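Local coordinates for SdbC (Legionella pneumophila subsp. pneumophila, PDB 4KSN), which is an effector protein of unknown molecular function, represented here by its C-terminal domain, which forms an eight-chain assembly in the crystal, at residues L16-Y19 with V25-S28; I41-H44 with S49-E52; S43-L48 with R55-E60. The protein carries 1 engineered substitution. One frame throughout, in Å; residues are numbered along the deposited sequence.

Contact 1. Residues L16-Y19 with V25-S28; sequences LLKY and VYES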
ATOM      1  N   LEU A  16       9.857  -0.397 -18.199  1.00 27.99           N
ATOM      2  CA  LEU A  16      10.180  -0.843 -19.530  1.00 27.92           C
ATOM      3  C   LEU A  16      11.272  -1.873 -19.407  1.00 28.06           C
ATOM      4  O   LEU A  16      12.357  -1.569 -18.880  1.00 29.59           O
ATOM      5  CB  LEU A  16      10.673   0.351 -20.331  1.00 32.40           C
ATOM      6  CG  LEU A  16      10.958   0.149 -21.802  1.00 33.70           C
ATOM      7  CD1 LEU A  16       9.730  -0.289 -22.606  1.00 36.66           C
ATOM      8  CD2 LEU A  16      11.484   1.458 -22.360  1.00 38.53           C
ATOM      9  N   LEU A  17      10.949  -3.086 -19.818  1.00 25.67           N
ATOM     10  CA  LEU A  17      11.764  -4.229 -19.604  1.00 27.82           C
ATOM     11  C   LEU A  17      12.165  -4.725 -20.993  1.00 28.26           C
ATOM     12  O   LEU A  17      11.327  -4.939 -21.844  1.00 28.92           O
ATOM     13  CB  LEU A  17      11.035  -5.359 -18.878  1.00 31.71           C
ATOM     14  CG  LEU A  17      10.707  -5.244 -17.376  1.00 36.53           C
ATOM     15  CD1 LEU A  17      10.348  -6.656 -16.891  1.00 35.35           C
ATOM     16  CD2 LEU A  17      11.789  -4.572 -16.480  1.00 38.87           C
ATOM     17  N   LYS A  18      13.461  -5.013 -21.141  1.00 29.25           N
ATOM     18  CA  LYS A  18      13.966  -5.469 -22.426  1.00 31.40           C
ATOM     19  C   LYS A  18      14.986  -6.536 -22.139  1.00 30.61           C
ATOM     20  O   LYS A  18      15.710  -6.440 -21.216  1.00 33.75           O
ATOM     21  CB  LYS A  18      14.520  -4.293 -23.274  1.00 31.17           C
ATOM     22  CG  LYS A  18      13.513  -3.313 -23.746  1.00 30.93           C
ATOM     23  CD  LYS A  18      14.154  -2.084 -24.386  1.00 32.97           C
ATOM     24  CE  LYS A  18      13.152  -1.111 -24.963  1.00 35.35           C
ATOM     25  NZ  LYS A  18      12.379  -1.620 -26.157  1.00 37.83           N
ATOM     26  N   TYR A  19      14.969  -7.618 -22.901  1.00 34.95           N
ATOM     27  CA  TYR A  19      15.890  -8.732 -22.625  1.00 36.72           C
ATOM     28  C   TYR A  19      16.243  -9.480 -23.921  1.00 38.94           C
ATOM     29  O   TYR A  19      15.452  -9.614 -24.831  1.00 38.84           O
ATOM     30  CB  TYR A  19      15.343  -9.690 -21.568  1.00 38.00           C
ATOM     31  CG  TYR A  19      14.100 -10.446 -21.968  1.00 35.97           C
ATOM     32  CD1 TYR A  19      14.174 -11.685 -22.596  1.00 36.73           C
ATOM     33  CD2 TYR A  19      12.829  -9.944 -21.666  1.00 34.51           C
ATOM     34  CE1 TYR A  19      13.015 -12.369 -23.000  1.00 36.10           C
ATOM     35  CE2 TYR A  19      11.690 -10.622 -22.021  1.00 34.69           C
ATOM     36  CZ  TYR A  19      11.764 -11.836 -22.652  1.00 34.40           C
ATOM     37  OH  TYR A  19      10.634 -12.472 -22.977  1.00 35.14           O
ATOM     38  N   VAL A  25      17.259 -11.857 -31.094  1.00 67.58           N
ATOM     39  CA  VAL A  25      16.257 -10.829 -31.009  1.00 60.42           C
ATOM     40  C   VAL A  25      16.074 -10.484 -29.543  1.00 50.53           C
ATOM     41  O   VAL A  25      16.319 -11.316 -28.702  1.00 53.11           O
ATOM     42  CB  VAL A  25      14.974 -11.279 -31.725  1.00 62.70           C
ATOM     43  CG1 VAL A  25      14.156 -12.261 -30.891  1.00 60.29           C
ATOM     44  CG2 VAL A  25      14.183 -10.072 -32.153  1.00 62.94           C
ATOM     45  N   TYR A  26      15.768  -9.224 -29.257  1.00 48.14           N
ATOM     46  CA  TYR A  26      15.352  -8.835 -27.885  1.00 43.60           C
ATOM     47  C   TYR A  26      13.840  -8.567 -27.841  1.00 37.39           C
ATOM     48  O   TYR A  26      13.235  -8.140 -28.806  1.00 38.11           O
ATOM     49  CB  TYR A  26      16.149  -7.619 -27.358  1.00 42.40           C
ATOM     50  CG  TYR A  26      15.859  -6.335 -28.096  1.00 43.78           C
ATOM     51  CD1 TYR A  26      16.577  -5.961 -29.244  1.00 48.45           C
ATOM     52  CD2 TYR A  26      14.874  -5.446 -27.629  1.00 42.81           C
ATOM     53  CE1 TYR A  26      16.280  -4.779 -29.925  1.00 46.71           C
ATOM     54  CE2 TYR A  26      14.580  -4.275 -28.302  1.00 45.64           C
ATOM     55  CZ  TYR A  26      15.300  -3.932 -29.444  1.00 45.62           C
ATOM     56  OH  TYR A  26      14.953  -2.748 -30.061  1.00 45.41           O
ATOM     57  N   GLU A  27      13.269  -8.739 -26.629  1.00 36.99           N
ATOM     58  CA  GLU A  27      11.845  -8.614 -26.427  1.00 34.97           C
ATOM     59  C   GLU A  27      11.659  -7.448 -25.508  1.00 31.08           C
ATOM     60  O   GLU A  27      12.501  -7.250 -24.628  1.00 30.97           O
ATOM     61  CB  GLU A  27      11.257  -9.885 -25.774  1.00 37.03           C
ATOM     62  CG  GLU A  27      11.510 -11.185 -26.554  1.00 41.53           C
ATOM     63  CD  GLU A  27      10.746 -11.243 -27.829  1.00 38.61           C
ATOM     64  OE1 GLU A  27      10.276 -10.199 -28.389  1.00 37.45           O
ATOM     65  OE2 GLU A  27      10.539 -12.386 -28.287  1.00 43.51           O
ATOM     66  N   SER A  28      10.577  -6.707 -25.723  1.00 32.04           N
ATOM     67  CA  SER A  28      10.300  -5.496 -24.985  1.00 31.99           C
ATOM     68  C   SER A  28       8.896  -5.553 -24.448  1.00 29.93           C
ATOM     69  O   SER A  28       7.979  -5.972 -25.163  1.00 30.97           O
ATOM     70  CB  SER A  28      10.370  -4.298 -25.946  1.00 32.40           C
ATOM     71  OG  SER A  28      11.650  -4.192 -26.584  1.00 36.10           O
TER

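Contact 2. Residues I41-H44 with S49-E52; sequences IASH and SLDE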
ATOM      1  N   ILE A  41       9.673  -1.159   3.520  1.00 59.43           N
ATOM      2  CA  ILE A  41      11.094  -1.054   3.172  1.00 58.79           C
ATOM      3  C   ILE A  41      11.632  -2.457   2.824  1.00 51.04           C
ATOM      4  O   ILE A  41      11.155  -3.460   3.383  1.00 50.78           O
ATOM      5  CB  ILE A  41      11.975  -0.483   4.297  1.00 66.07           C
ATOM      6  CG1 ILE A  41      13.428  -0.308   3.783  1.00 67.19           C
ATOM      7  CG2 ILE A  41      11.913  -1.385   5.540  1.00 68.52           C
ATOM      8  CD1 ILE A  41      14.338   0.500   4.688  1.00 72.97           C
ATOM      9  N   ALA A  42      12.597  -2.507   1.921  1.00 42.76           N
ATOM     10  CA  ALA A  42      13.050  -3.794   1.372  1.00 38.91           C
ATOM     11  C   ALA A  42      14.557  -3.970   1.532  1.00 37.67           C
ATOM     12  O   ALA A  42      15.304  -3.010   1.454  1.00 37.50           O
ATOM     13  CB  ALA A  42      12.666  -3.913  -0.054  1.00 39.17           C
ATOM     14  N   SER A  43      14.961  -5.192   1.853  1.00 34.95           N
ATOM     15  CA  SER A  43      16.354  -5.465   2.183  1.00 33.44           C
ATOM     16  C   SER A  43      16.791  -6.728   1.483  1.00 31.92           C
ATOM     17  O   SER A  43      16.036  -7.349   0.754  1.00 30.43           O
ATOM     18  CB  SER A  43      16.555  -5.569   3.687  1.00 35.01           C
ATOM     19  OG  SER A  43      15.958  -6.715   4.267  1.00 32.61           O
ATOM     20  N   HIS A  44      18.066  -7.067   1.620  1.00 31.16           N
ATOM     21  CA  HIS A  44      18.563  -8.261   0.883  1.00 32.58           C
ATOM     22  C   HIS A  44      17.821  -9.549   1.281  1.00 30.49           C
ATOM     23  O   HIS A  44      17.686  -9.842   2.462  1.00 34.50           O
ATOM     24  CB  HIS A  44      20.080  -8.401   1.150  1.00 34.63           C
ATOM     25  CG  HIS A  44      20.799  -9.164   0.080  1.00 37.80           C
ATOM     26  ND1 HIS A  44      20.424 -10.432  -0.320  1.00 36.60           N
ATOM     27  CD2 HIS A  44      21.840  -8.811  -0.708  1.00 40.73           C
ATOM     28  CE1 HIS A  44      21.208 -10.829  -1.305  1.00 40.00           C
ATOM     29  NE2 HIS A  44      22.070  -9.862  -1.559  1.00 38.34           N
ATOM     30  N   SER A  49      21.900  -7.987   6.575  1.00 35.06           N
ATOM     31  CA  SER A  49      21.952  -6.530   6.545  1.00 37.03           C
ATOM     32  C   SER A  49      20.539  -5.959   6.307  1.00 33.64           C
ATOM     33  O   SER A  49      19.798  -6.463   5.444  1.00 31.63           O
ATOM     34  CB  SER A  49      22.805  -6.075   5.343  1.00 38.85           C
ATOM     35  OG  SER A  49      22.849  -4.662   5.256  1.00 39.87           O
ATOM     36  N   LEU A  50      20.260  -4.877   6.987  1.00 34.53           N
ATOM     37  CA  LEU A  50      19.061  -4.085   6.737  1.00 36.41           C
ATOM     38  C   LEU A  50      19.308  -2.987   5.725  1.00 39.10           C
ATOM     39  O   LEU A  50      18.457  -2.106   5.570  1.00 42.92           O
ATOM     40  CB  LEU A  50      18.537  -3.507   8.057  1.00 37.26           C
ATOM     41  CG  LEU A  50      17.648  -4.478   8.835  1.00 38.29           C
ATOM     42  CD1 LEU A  50      17.509  -4.149  10.312  1.00 38.86           C
ATOM     43  CD2 LEU A  50      16.257  -4.588   8.166  1.00 40.23           C
ATOM     44  N   ASP A  51      20.445  -3.004   5.022  1.00 36.85           N
ATOM     45  CA  ASP A  51      20.661  -2.000   4.017  1.00 39.15           C
ATOM     46  C   ASP A  51      19.543  -2.101   3.016  1.00 37.21           C
ATOM     47  O   ASP A  51      19.139  -3.198   2.603  1.00 33.99           O
ATOM     48  CB  ASP A  51      21.987  -2.176   3.278  1.00 42.08           C
ATOM     49  CG  ASP A  51      23.200  -1.729   4.095  1.00 44.74           C
ATOM     50  OD1 ASP A  51      23.077  -1.040   5.122  1.00 46.18           O
ATOM     51  OD2 ASP A  51      24.311  -2.054   3.656  1.00 50.09           O
ATOM     52  N   GLU A  52      19.074  -0.962   2.580  1.00 39.84           N
ATOM     53  CA  GLU A  52      17.958  -0.948   1.638  1.00 42.11           C
ATOM     54  C   GLU A  52      18.312  -1.516   0.273  1.00 43.44           C
ATOM     55  O   GLU A  52      19.346  -1.198  -0.307  1.00 41.20           O
ATOM     56  CB  GLU A  52      17.413   0.482   1.499  1.00 47.54           C
ATOM     57  CG  GLU A  52      16.069   0.528   0.796  1.00 52.54           C
ATOM     58  CD  GLU A  52      15.593   1.941   0.477  1.00 58.74           C
ATOM     59  OE1 GLU A  52      16.020   2.920   1.153  1.00 62.23           O
ATOM     60  OE2 GLU A  52      14.756   2.047  -0.436  1.00 57.97           O
TER
HETATM   61  O   HOH W   1      12.697  -0.344  -0.231  1.00 50.17           O
HETATM   62  O   HOH W   2      15.821  -2.230   4.640  1.00 54.41           O
HETATM   63  O   HOH W   3      20.156  -5.528   2.930  1.00 31.89           O

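Contact 3. Residues S43-L48 with R55-E60; sequences SHPQKL and RPLESE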
ATOM      1  N   SER A  43      14.961  -5.192   1.853  1.00 34.95           N
ATOM      2  CA  SER A  43      16.354  -5.465   2.183  1.00 33.44           C
ATOM      3  C   SER A  43      16.791  -6.728   1.483  1.00 31.92           C
ATOM      4  O   SER A  43      16.036  -7.349   0.754  1.00 30.43           O
ATOM      5  CB  SER A  43      16.555  -5.569   3.687  1.00 35.01           C
ATOM      6  OG  SER A  43      15.958  -6.715   4.267  1.00 32.61           O
ATOM      7  N   HIS A  44      18.066  -7.067   1.620  1.00 31.16           N
ATOM      8  CA  HIS A  44      18.563  -8.261   0.883  1.00 32.58           C
ATOM      9  C   HIS A  44      17.821  -9.549   1.281  1.00 30.49           C
ATOM     10  O   HIS A  44      17.686  -9.842   2.462  1.00 34.50           O
ATOM     11  CB  HIS A  44      20.080  -8.401   1.150  1.00 34.63           C
ATOM     12  CG  HIS A  44      20.799  -9.164   0.080  1.00 37.80           C
ATOM     13  ND1 HIS A  44      20.424 -10.432  -0.320  1.00 36.60           N
ATOM     14  CD2 HIS A  44      21.840  -8.811  -0.708  1.00 40.73           C
ATOM     15  CE1 HIS A  44      21.208 -10.829  -1.305  1.00 40.00           C
ATOM     16  NE2 HIS A  44      22.070  -9.862  -1.559  1.00 38.34           N
ATOM     17  N   PRO A  45      17.361 -10.342   0.301  1.00 32.50           N
ATOM     18  CA  PRO A  45      16.672 -11.565   0.600  1.00 34.27           C
ATOM     19  C   PRO A  45      17.629 -12.695   1.136  1.00 37.31           C
ATOM     20  O   PRO A  45      17.144 -13.646   1.717  1.00 34.60           O
ATOM     21  CB  PRO A  45      16.102 -11.991  -0.761  1.00 36.27           C
ATOM     22  CG  PRO A  45      16.931 -11.317  -1.770  1.00 34.58           C
ATOM     23  CD  PRO A  45      17.411 -10.071  -1.147  1.00 33.74           C
ATOM     24  N   GLN A  46      18.939 -12.523   0.954  1.00 36.52           N
ATOM     25  CA  GLN A  46      19.915 -13.572   1.319  1.00 40.05           C
ATOM     26  C   GLN A  46      20.968 -13.124   2.299  1.00 40.29           C
ATOM     27  O   GLN A  46      21.917 -13.888   2.564  1.00 41.22           O
ATOM     28  CB  GLN A  46      20.619 -14.067   0.030  1.00 38.94           C
ATOM     29  CG  GLN A  46      19.701 -14.714  -0.961  1.00 42.07           C
ATOM     30  CD  GLN A  46      20.476 -15.250  -2.163  1.00 44.98           C
ATOM     31  OE1 GLN A  46      21.300 -14.541  -2.767  1.00 45.83           O
ATOM     32  NE2 GLN A  46      20.199 -16.484  -2.519  1.00 50.39           N
ATOM     33  N   LYS A  47      20.837 -11.921   2.883  1.00 37.35           N
ATOM     34  CA  LYS A  47      21.821 -11.425   3.825  1.00 38.77           C
ATOM     35  C   LYS A  47      21.097 -10.779   5.001  1.00 39.17           C
ATOM     36  O   LYS A  47      19.970 -10.314   4.853  1.00 34.57           O
ATOM     37  CB  LYS A  47      22.721 -10.392   3.194  1.00 41.55           C
ATOM     38  CG  LYS A  47      23.490 -10.948   2.007  1.00 49.69           C
ATOM     39  CD  LYS A  47      24.620 -10.033   1.618  1.00 54.39           C
ATOM     40  CE  LYS A  47      25.504 -10.736   0.588  1.00 59.06           C
ATOM     41  NZ  LYS A  47      26.335  -9.705  -0.071  1.00 63.27           N
ATOM     42  N   LEU A  48      21.776 -10.747   6.127  1.00 36.62           N
ATOM     43  CA  LEU A  48      21.214 -10.220   7.352  1.00 36.09           C
ATOM     44  C   LEU A  48      21.071  -8.682   7.353  1.00 35.29           C
ATOM     45  O   LEU A  48      20.232  -8.133   8.123  1.00 37.29           O
ATOM     46  CB  LEU A  48      22.080 -10.689   8.555  1.00 36.89           C
ATOM     47  CG  LEU A  48      21.654 -10.271   9.964  1.00 37.06           C
ATOM     48  CD1 LEU A  48      20.252 -10.751  10.250  1.00 36.90           C
ATOM     49  CD2 LEU A  48      22.548 -10.866  11.057  1.00 37.78           C
ATOM     50  N   ARG A  55      12.957  -2.779  -4.479  1.00 39.78           N
ATOM     51  CA  ARG A  55      12.337  -3.691  -5.430  1.00 36.98           C
ATOM     52  C   ARG A  55      11.708  -2.882  -6.618  1.00 39.34           C
ATOM     53  O   ARG A  55      11.250  -1.766  -6.421  1.00 36.54           O
ATOM     54  CB  ARG A  55      11.256  -4.468  -4.689  1.00 39.33           C
ATOM     55  CG  ARG A  55      11.791  -5.370  -3.541  1.00 43.01           C
ATOM     56  CD  ARG A  55      12.957  -6.244  -3.932  1.00 43.46           C
ATOM     57  NE  ARG A  55      13.106  -7.377  -2.994  1.00 44.92           N
ATOM     58  CZ  ARG A  55      13.899  -7.384  -1.918  1.00 42.77           C
ATOM     59  NH1 ARG A  55      14.707  -6.362  -1.602  1.00 37.06           N
ATOM     60  NH2 ARG A  55      13.910  -8.470  -1.153  1.00 47.45           N
ATOM     61  N   PRO A  56      11.656  -3.466  -7.821  1.00 35.35           N
ATOM     62  CA  PRO A  56      12.115  -4.803  -8.111  1.00 34.20           C
ATOM     63  C   PRO A  56      13.615  -4.831  -8.156  1.00 38.23           C
ATOM     64  O   PRO A  56      14.244  -3.841  -8.529  1.00 37.23           O
ATOM     65  CB  PRO A  56      11.538  -5.084  -9.521  1.00 34.85           C
ATOM     66  CG  PRO A  56      11.379  -3.746 -10.135  1.00 34.19           C
ATOM     67  CD  PRO A  56      11.056  -2.814  -9.001  1.00 34.14           C
ATOM     68  N   LEU A  57      14.191  -5.972  -7.782  1.00 38.77           N
ATOM     69  CA  LEU A  57      15.603  -6.132  -7.908  1.00 39.34           C
ATOM     70  C   LEU A  57      15.850  -6.279  -9.386  1.00 42.68           C
ATOM     71  O   LEU A  57      15.017  -6.823 -10.104  1.00 43.59           O
ATOM     72  CB  LEU A  57      16.085  -7.387  -7.177  1.00 38.23           C
ATOM     73  CG  LEU A  57      15.814  -7.386  -5.673  1.00 41.04           C
ATOM     74  CD1 LEU A  57      16.052  -8.758  -5.063  1.00 43.10           C
ATOM     75  CD2 LEU A  57      16.626  -6.331  -4.954  1.00 40.86           C
ATOM     76  N   GLU A  58      17.027  -5.861  -9.827  1.00 43.44           N
ATOM     77  CA  GLU A  58      17.405  -5.968 -11.232  1.00 45.45           C
ATOM     78  C   GLU A  58      18.157  -7.259 -11.524  1.00 47.67           C
ATOM     79  O   GLU A  58      18.850  -7.801 -10.655  1.00 46.24           O
ATOM     80  CB  GLU A  58      18.284  -4.773 -11.584  1.00 50.74           C
ATOM     81  CG  GLU A  58      17.628  -3.438 -11.231  1.00 59.54           C
ATOM     82  CD  GLU A  58      18.037  -2.291 -12.141  1.00 64.70           C
ATOM     83  OE1 GLU A  58      17.389  -1.222 -12.062  1.00 65.44           O
ATOM     84  OE2 GLU A  58      18.994  -2.450 -12.924  1.00 72.54           O
ATOM     85  N   SER A  59      18.048  -7.733 -12.747  1.00 44.68           N
ATOM     86  CA  SER A  59      18.834  -8.864 -13.222  1.00 47.01           C
ATOM     87  C   SER A  59      19.915  -8.364 -14.157  1.00 48.99           C
ATOM     88  O   SER A  59      19.747  -7.346 -14.823  1.00 47.22           O
ATOM     89  CB  SER A  59      17.946  -9.812 -14.028  1.00 44.43           C
ATOM     90  OG  SER A  59      18.746 -10.709 -14.752  1.00 49.62           O
ATOM     91  N   GLU A  60      20.963  -9.158 -14.298  1.00 49.14           N
ATOM     92  CA  GLU A  60      22.024  -8.844 -15.224  1.00 55.11           C
ATOM     93  C   GLU A  60      21.605  -9.084 -16.653  1.00 51.81           C
ATOM     94  O   GLU A  60      22.183  -8.487 -17.574  1.00 58.48           O
ATOM     95  CB  GLU A  60      23.274  -9.674 -14.897  1.00 68.10           C
ATOM     96  CG  GLU A  60      23.916  -9.294 -13.563  1.00 74.00           C
ATOM     97  CD  GLU A  60      24.908  -8.133 -13.674  1.00 85.02           C
ATOM     98  OE1 GLU A  60      26.106  -8.326 -13.338  1.00 89.03           O
ATOM     99  OE2 GLU A  60      24.496  -7.027 -14.094  1.00 84.74           O
TER

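Contact 1. Residues L16-Y19 with V25-S28
Tyr19 and Glu27 face each other across two antiparallel strands, and they bury more surface here than any other residues of the two segments. Their backbones form a hydrogen-bonded pair: Tyr19 N gives to Glu27 O at 3.0 Å, and Glu27 N returns a bond of 3.0 Å to Tyr19 O. On the same face of the sheet the first methylene of the glutamate, CB, rests on the phenol ring, 4.0 Å from its centroid and shifted toward the CZ rim, a CH-pi contact. The ring reaches it because Tyr19 CG sits between the backbone N and the carbonyl carbon (chi1 65°), which swings the phenol over toward the neighbouring strand. Beyond CB the Glu27 chain bends and carries its carboxylate away to a second subunit, where OE1 meets Tyr33 OH and the Arg55 guanidinium (a salt bridge) and OE2 accepts from Leu57 N; Tyr19 OH bonds to Leu57 O of that same subunit.

Lys18 and Ser28, the adjoining non-hydrogen-bonded pair, lie on the other face. Lys18 runs out extended and then turns at its last torsion (chi4 -67°), which brings NZ to 2.7 Å from Ser28 OG as a hydrogen-bond donor. A hydrogen-bonded pair next to a non-hydrogen-bonded one, with side chains on alternate faces, is the pattern of an antiparallel beta hairpin, here strands 10-20 and 26-33.

Contact 2. Residues I41-H44 with S49-E52
This is a water-mediated contact between two parts of one irregular loop, the long connection from strand 26-33 to strand 62-71, and it lies near the surface. Its local motif is an ST turn: Ser49 OG accepts from Asp51 N at 2.9 Å, and within this turn the carbonyls of Ser49 and Asp51 both face one water. That water donates to Ser49 O and to Asp51 O while taking the amide hydrogen of His44 N at 2.9 Å, so three backbone groups of the two segments are satisfied at a single point. A second water joins the segments by donating to Leu50 O at 2.8 Å and, weakly, to Ala42 O.

Direct touching is lighter. Ser43 turns its CB toward the opposite segment, where it meets Asp51 O at 3.7 Å and Ser49 O at nearly the same range. Its OG stands between the backbone N and the carbonyl carbon (chi1 69°) and bonds to Lys18 NZ of a fourth subunit, a lysine whose NZ also bonds to His44 O and Ser49 O. Asp51 sends its carboxylate to Arg65 of that subunit as a salt bridge, so the loop is clasped from outside as well as by its own waters.

At the other end Ile41 and Glu52 lie across each other, CG1 of the isoleucine 4.1 Å from CG of the glutamate. The glutamate chain is extended, passing Ala42 O on its way, and Glu52 CA directs its hydrogen at that oxygen. The carboxylate ends on a further water, which donates to Glu52 OE2 at 3.2 Å and accepts a weak bond from Ala42 N.

Contact 3. Residues S43-L48 with R55-E60
Ser43 O is gripped by both terminal nitrogens of Arg55, a single carbonyl oxygen held end-on by one guanidinium. NH1 stands 2.9 Å from Ser43 O and NH2 3.1 Å from that same atom, and the oxygen lies in the guanidinium plane, only 1° out of it. Seen from the carbonyl the two donors differ: NH2 approaches almost straight on, with a C=O...N angle of 171°, whereas NH1 comes from well above the carbonyl plane. Arg55 reaches across by bending at chi2 (-49°) before its outer part extends toward the serine. NH1 also gives to Met53 O, and NH2 to Asn38 OD1 of a sixth subunit, so each nitrogen has a further acceptor, and the acceptors together restrict the rotation of the flat group.

Carbon packing fills in beside the bonds. Pro45 crosses the guanidinium at a slant, its CD 3.8 Å from Arg55 NH2, and its CG meets Leu57 CD1 at 4.3 Å. That same leucine methyl lies over one face of the guanidinium, 3.9 Å above the plane and toward its rim, so one face is partly covered by a side chain of its own segment while the edge bonds across to Ser43.

Both segments belong to the long loop between strand 26-33 and strand 62-71. The contact ties its middle part, at Ser43 and Pro45, to the returning part; there Arg55 and Pro56, joined by a cis peptide bond, touch Tyr33 of strand 26-33, and Pro56 also reaches Leu64 of strand 62-71.

How the contacts relate
Contact 1 belongs to the hairpin of the three-stranded sheet, while contacts 2 and 3 organise the long loop that links strand 26-33 to strand 62-71. Contacts 2 and 3 have centres about 8 Å apart, share Ser43 and His44, and touch where Ala42 CB meets Arg55 NH1 at 3.5 Å. Within the chain contact 1 touches neither: its centre is about 28 Å from that of contact 2 and about 21 Å from that of contact 3, with nearest atoms about 16 Å and about 6 Å away. The assembly brings the regions together: contact 1 binds Arg55 and Leu57 of a second subunit, residues that in their own chain build contact 3, and Lys18, a contact 1 residue, meets contacts 2 and 3 of another chain.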